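Side-chain contacts in aminotransferase, classes I and II (Silicibacter pomeroyi DSS-3, PDB 3H14), which probably transfers amino groups between amino acids and 2-oxo acids, with L-aspartate and 2-oxoglutarate as likely substrates and pyridoxal 5'-phosphate as cofactor: residues V95-S100 with F104-T109; A185-A190 with V213-L218. All blocks are in the same frame, centred on the assembly; numbering follows the deposited sequence.

In the fold
Both contacts attach helices or loops to the mixed seven-stranded sheet of this class I aminotransferase, and contact 1 closes before contact 2 opens along the chain. In contact 1 the outermost strand 94-97 leads through Pro98 and Gly99 into helix 100-111, which packs back on it. Contact 2 joins helix 180-192 to the loop between strands 196-200 and 223-227. The centres lie about 20 Å apart, and the nearest atoms about 10 Å, so the contacts do not touch. Strand 223-227 is common to their surroundings: the loop of contact 2 leads into it, and Ser100 and Phe104 of contact 1 pack on it. The two contacts thus fasten different helices to one sheet, at separate places.

Contact 1: residues V95-S100 with F104-T109; sequences VITPGS and FLLAFT
Ser100 and Phe104 are joined across the first turn of helix 100-111. Phe104 N donates to Ser100 O over 2.8 Å, and the N-H...O angle of 171° makes this helical bond nearly straight. The same carbonyl lies obliquely by the phenyl ring, with Ser100 O 3.1 Å from Phe104 CD2. With CG anti to the carbonyl carbon (chi1 -65°), beside the backbone N, the ring leans back toward the start of the helix; its rotation about CB-CG then leaves Phe104 CE2 4.0 Å from Ser100 CB. Serine is short enough for the ring to lie against its CB.

Apolar packing ties the strand to the helix. Thr97 CG2 and Leu106 CD1 meet at 4.0 Å as the two side chains slide past each other in opposite directions. Threonine suits this buried place because its beta-branch offers a methyl to the helix, and branched Leu106 spans from the helix to the strand, also touching Met242, Val252 and Ile255.

Gly99, at the N-cap, has a positive phi of 111° at which a CB would press on the preceding carbonyl O. A strand running through a glycine N-cap into a helix that packs back on it is consistent with the large, cofactor-binding domain of fold-type I pyridoxal phosphate enzymes.

Contact 2: residues A185-A190 with V213-L218; sequences ALIEAA and VTALEL
Ile187 carries this contact through an extended arm: CG1 stands anti to the carbonyl carbon (chi1 -72°), and chi2 of 170° stretches the chain so that the methyl CD1 projects from the helix toward the loop 213-218. Leu218 has a similar first torsion, but it is its CB, close to the backbone, that receives the methyl, and the two side chains cross obliquely.

Ile187 CD1 lies 3.8 Å from Leu218 CB, the closest approach between the segments. The same methyl also lies 4.2 Å from Ala215 CB, with Ala215 O at a similar distance, so one terminal carbon touches both residues. Isoleucine fits because its longer branch bridges the separation between helix and loop, while the short methyl of Ala215 lets that branch come near the backbone. Phe197 of strand 196-200 and Thr219 also touch Ile187.

Backbone bonds of the i to i+3 kind, Leu218 N to Ala215 O (3.0 Å) and Glu217 N to Thr214 O, mark residues 215-217 as a short 3-10 segment. Glu217 folds back so that OE1 accepts from Thr214 N at 3.3 Å, met on the anti side and 33° out of the carboxylate plane. The carboxylate of Glu201 is hydrogen-bonded to the same loop, through OE1 to Thr214 OG1 and through OE2 to Ala215 N.

The packing is that of a helix covering an alpha/beta sheet: helix 180-192 precedes strand 196-200 and rests both on that strand and on the loop leading to strand 223-227, within the class I aminotransferase fold.

Contact 1: residues V95-S100 with F104-T109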
loop_
_atom_site.group_PDB
_atom_site.type_symbol
_atom_site.label_atom_id
_atom_site.label_comp_id
_atom_site.label_asym_id
_atom_site.label_seq_id
_atom_site.Cartn_x
_atom_site.Cartn_y
_atom_site.Cartn_z
ATOM N N VAL A 95 16.213 9.232 -3.072
ATOM C CA VAL A 95 16.453 9.394 -1.665
ATOM C C VAL A 95 16.044 8.088 -0.936
ATOM O O VAL A 95 14.893 7.647 -1.034
ATOM C CB VAL A 95 15.637 10.572 -1.110
ATOM C CG1 VAL A 95 15.821 10.739 0.392
ATOM C CG2 VAL A 95 16.003 11.860 -1.827
ATOM N N ILE A 96 16.982 7.505 -0.197
ATOM C CA ILE A 96 16.737 6.295 0.554
ATOM C C ILE A 96 16.072 6.684 1.865
ATOM O O ILE A 96 16.537 7.585 2.552
ATOM C CB ILE A 96 18.040 5.568 0.851
ATOM C CG1 ILE A 96 18.796 5.281 -0.451
ATOM C CG2 ILE A 96 17.750 4.289 1.641
ATOM C CD1 ILE A 96 17.936 4.669 -1.607
ATOM N N THR A 97 14.979 6.013 2.210
ATOM C CA THR A 97 14.175 6.374 3.374
ATOM C C THR A 97 14.071 5.178 4.311
ATOM O O THR A 97 14.311 4.058 3.907
ATOM C CB THR A 97 12.726 6.718 2.971
ATOM O OG1 THR A 97 12.149 5.555 2.380
ATOM C CG2 THR A 97 12.694 7.861 1.968
ATOM N N PRO A 98 13.684 5.417 5.559
ATOM C CA PRO A 98 13.408 4.275 6.435
ATOM C C PRO A 98 12.082 3.521 6.100
ATOM O O PRO A 98 11.442 2.963 6.984
ATOM C CB PRO A 98 13.359 4.900 7.825
ATOM C CG PRO A 98 13.086 6.362 7.604
ATOM C CD PRO A 98 13.517 6.717 6.222
ATOM N N GLY A 99 11.698 3.441 4.840
ATOM C CA GLY A 99 10.432 2.793 4.507
ATOM C C GLY A 99 9.442 3.802 4.007
ATOM O O GLY A 99 9.776 4.961 3.763
ATOM N N SER A 100 8.198 3.384 3.865
ATOM C CA SER A 100 7.247 4.333 3.336
ATOM C C SER A 100 6.768 5.349 4.362
ATOM O O SER A 100 6.505 6.497 3.979
ATOM C CB SER A 100 6.126 3.658 2.569
ATOM O OG SER A 100 6.550 3.577 1.211
ATOM N N PHE A 104 6.639 9.221 3.492
ATOM C CA PHE A 104 5.481 10.102 3.741
ATOM C C PHE A 104 5.840 11.288 4.657
ATOM O O PHE A 104 5.451 12.432 4.389
ATOM C CB PHE A 104 4.287 9.329 4.299
ATOM C CG PHE A 104 3.714 8.339 3.341
ATOM C CD1 PHE A 104 3.401 8.715 2.029
ATOM C CD2 PHE A 104 3.499 7.018 3.729
ATOM C CE1 PHE A 104 2.893 7.783 1.137
ATOM C CE2 PHE A 104 2.982 6.070 2.810
ATOM C CZ PHE A 104 2.686 6.459 1.532
ATOM N N LEU A 105 6.572 11.021 5.723
ATOM C CA LEU A 105 7.022 12.078 6.611
ATOM C C LEU A 105 7.826 13.133 5.871
ATOM O O LEU A 105 7.657 14.335 6.090
ATOM C CB LEU A 105 7.859 11.490 7.755
ATOM C CG LEU A 105 8.481 12.487 8.729
ATOM C CD1 LEU A 105 7.372 13.282 9.398
ATOM C CD2 LEU A 105 9.346 11.789 9.774
ATOM N N LEU A 106 8.686 12.696 4.966
ATOM C CA LEU A 106 9.601 13.604 4.319
ATOM C C LEU A 106 8.849 14.378 3.265
ATOM O O LEU A 106 8.990 15.595 3.192
ATOM C CB LEU A 106 10.768 12.843 3.704
ATOM C CG LEU A 106 11.796 12.279 4.685
ATOM C CD1 LEU A 106 12.799 11.429 3.865
ATOM C CD2 LEU A 106 12.467 13.459 5.458
ATOM N N ALA A 107 8.004 13.674 2.497
ATOM C CA ALA A 107 7.168 14.333 1.520
ATOM C C ALA A 107 6.308 15.389 2.184
ATOM O O ALA A 107 6.260 16.532 1.728
ATOM C CB ALA A 107 6.339 13.355 0.779
ATOM N N PHE A 108 5.578 15.018 3.227
ATOM C CA PHE A 108 4.623 15.947 3.786
ATOM C C PHE A 108 5.332 17.131 4.426
ATOM O O PHE A 108 4.810 18.254 4.377
ATOM C CB PHE A 108 3.736 15.261 4.838
ATOM C CG PHE A 108 2.884 14.152 4.297
ATOM C CD1 PHE A 108 2.609 14.050 2.937
ATOM C CD2 PHE A 108 2.286 13.233 5.164
ATOM C CE1 PHE A 108 1.811 13.039 2.461
ATOM C CE2 PHE A 108 1.503 12.201 4.658
ATOM C CZ PHE A 108 1.268 12.135 3.306
ATOM N N THR A 109 6.516 16.891 5.011
ATOM C CA THR A 109 7.273 17.986 5.637
ATOM C C THR A 109 7.785 19.010 4.621
ATOM O O THR A 109 7.737 20.218 4.870
ATOM C CB THR A 109 8.442 17.441 6.474
ATOM O OG1 THR A 109 7.905 16.575 7.484
ATOM C CG2 THR A 109 9.242 18.607 7.116
#

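Contact 2: residues A185-A190 with V213-L218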
loop_
_atom_site.group_PDB
_atom_site.type_symbol
_atom_site.label_atom_id
_atom_site.label_comp_id
_atom_site.label_asym_id
_atom_site.label_seq_id
_atom_site.Cartn_x
_atom_site.Cartn_y
_atom_site.Cartn_z
ATOM N N ALA A 185 -4.192 12.661 -16.557
ATOM C CA ALA A 185 -5.311 13.537 -16.285
ATOM C C ALA A 185 -5.237 14.043 -14.866
ATOM O O ALA A 185 -5.436 15.228 -14.608
ATOM C CB ALA A 185 -6.623 12.818 -16.515
ATOM N N LEU A 186 -4.936 13.133 -13.939
ATOM C CA LEU A 186 -4.795 13.506 -12.535
ATOM C C LEU A 186 -3.668 14.502 -12.328
ATOM O O LEU A 186 -3.845 15.485 -11.624
ATOM C CB LEU A 186 -4.574 12.261 -11.648
ATOM C CG LEU A 186 -5.810 11.448 -11.324
ATOM C CD1 LEU A 186 -5.447 10.065 -10.741
ATOM C CD2 LEU A 186 -6.681 12.247 -10.365
ATOM N N ILE A 187 -2.499 14.228 -12.908
ATOM C CA ILE A 187 -1.350 15.118 -12.768
ATOM C C ILE A 187 -1.636 16.503 -13.378
ATOM O O ILE A 187 -1.344 17.533 -12.751
ATOM C CB ILE A 187 -0.061 14.520 -13.412
ATOM C CG1 ILE A 187 0.458 13.359 -12.559
ATOM C CG2 ILE A 187 1.058 15.602 -13.555
ATOM C CD1 ILE A 187 1.573 12.541 -13.222
ATOM N N GLU A 188 -2.207 16.523 -14.582
ATOM C CA GLU A 188 -2.546 17.799 -15.237
ATOM C C GLU A 188 -3.503 18.609 -14.344
ATOM O O GLU A 188 -3.283 19.784 -14.100
ATOM C CB GLU A 188 -3.122 17.557 -16.634
ATOM N N ALA A 189 -4.519 17.951 -13.801
ATOM C CA ALA A 189 -5.521 18.590 -12.964
ATOM C C ALA A 189 -4.964 19.088 -11.643
ATOM O O ALA A 189 -5.279 20.194 -11.212
ATOM C CB ALA A 189 -6.703 17.643 -12.730
ATOM N N ALA A 190 -4.156 18.265 -10.977
ATOM C CA ALA A 190 -3.461 18.693 -9.771
ATOM C C ALA A 190 -2.611 19.943 -10.018
ATOM O O ALA A 190 -2.725 20.926 -9.288
ATOM C CB ALA A 190 -2.578 17.538 -9.209
ATOM N N VAL A 213 2.295 2.235 -14.026
ATOM C CA VAL A 213 2.825 3.451 -14.642
ATOM C C VAL A 213 3.435 4.347 -13.576
ATOM O O VAL A 213 2.725 4.830 -12.727
ATOM C CB VAL A 213 1.737 4.257 -15.389
ATOM C CG1 VAL A 213 2.380 5.451 -16.070
ATOM C CG2 VAL A 213 1.010 3.378 -16.424
ATOM N N THR A 214 4.748 4.575 -13.619
ATOM C CA THR A 214 5.346 5.526 -12.687
ATOM C C THR A 214 4.955 6.934 -13.102
ATOM O O THR A 214 4.889 7.236 -14.285
ATOM C CB THR A 214 6.894 5.408 -12.539
ATOM O OG1 THR A 214 7.333 6.342 -11.550
ATOM C CG2 THR A 214 7.636 5.729 -13.812
ATOM N N ALA A 215 4.649 7.778 -12.117
ATOM C CA ALA A 215 4.366 9.183 -12.363
ATOM C C ALA A 215 5.501 9.875 -13.104
ATOM O O ALA A 215 5.258 10.851 -13.808
ATOM C CB ALA A 215 4.090 9.906 -11.077
ATOM N N LEU A 216 6.719 9.358 -12.961
ATOM C CA LEU A 216 7.901 9.857 -13.708
ATOM C C LEU A 216 7.789 9.735 -15.238
ATOM O O LEU A 216 8.450 10.451 -15.954
ATOM C CB LEU A 216 9.160 9.158 -13.202
ATOM C CG LEU A 216 9.369 9.338 -11.687
ATOM C CD1 LEU A 216 10.626 8.647 -11.253
ATOM C CD2 LEU A 216 9.451 10.809 -11.318
ATOM N N GLU A 217 6.941 8.851 -15.734
ATOM C CA GLU A 217 6.673 8.747 -17.175
ATOM C C GLU A 217 5.857 9.931 -17.713
ATOM O O GLU A 217 5.756 10.097 -18.930
ATOM C CB GLU A 217 5.923 7.457 -17.495
ATOM C CG GLU A 217 6.737 6.144 -17.370
ATOM C CD GLU A 217 5.892 4.910 -17.645
ATOM O OE1 GLU A 217 5.653 4.088 -16.722
ATOM O OE2 GLU A 217 5.427 4.768 -18.790
ATOM N N LEU A 218 5.244 10.716 -16.821
ATOM C CA LEU A 218 4.385 11.853 -17.197
ATOM C C LEU A 218 4.907 13.189 -16.722
ATOM O O LEU A 218 4.652 14.195 -17.365
ATOM C CB LEU A 218 2.960 11.669 -16.661
ATOM C CG LEU A 218 2.204 10.574 -17.431
ATOM C CD1 LEU A 218 1.520 9.595 -16.495
ATOM C CD2 LEU A 218 1.239 11.124 -18.481
#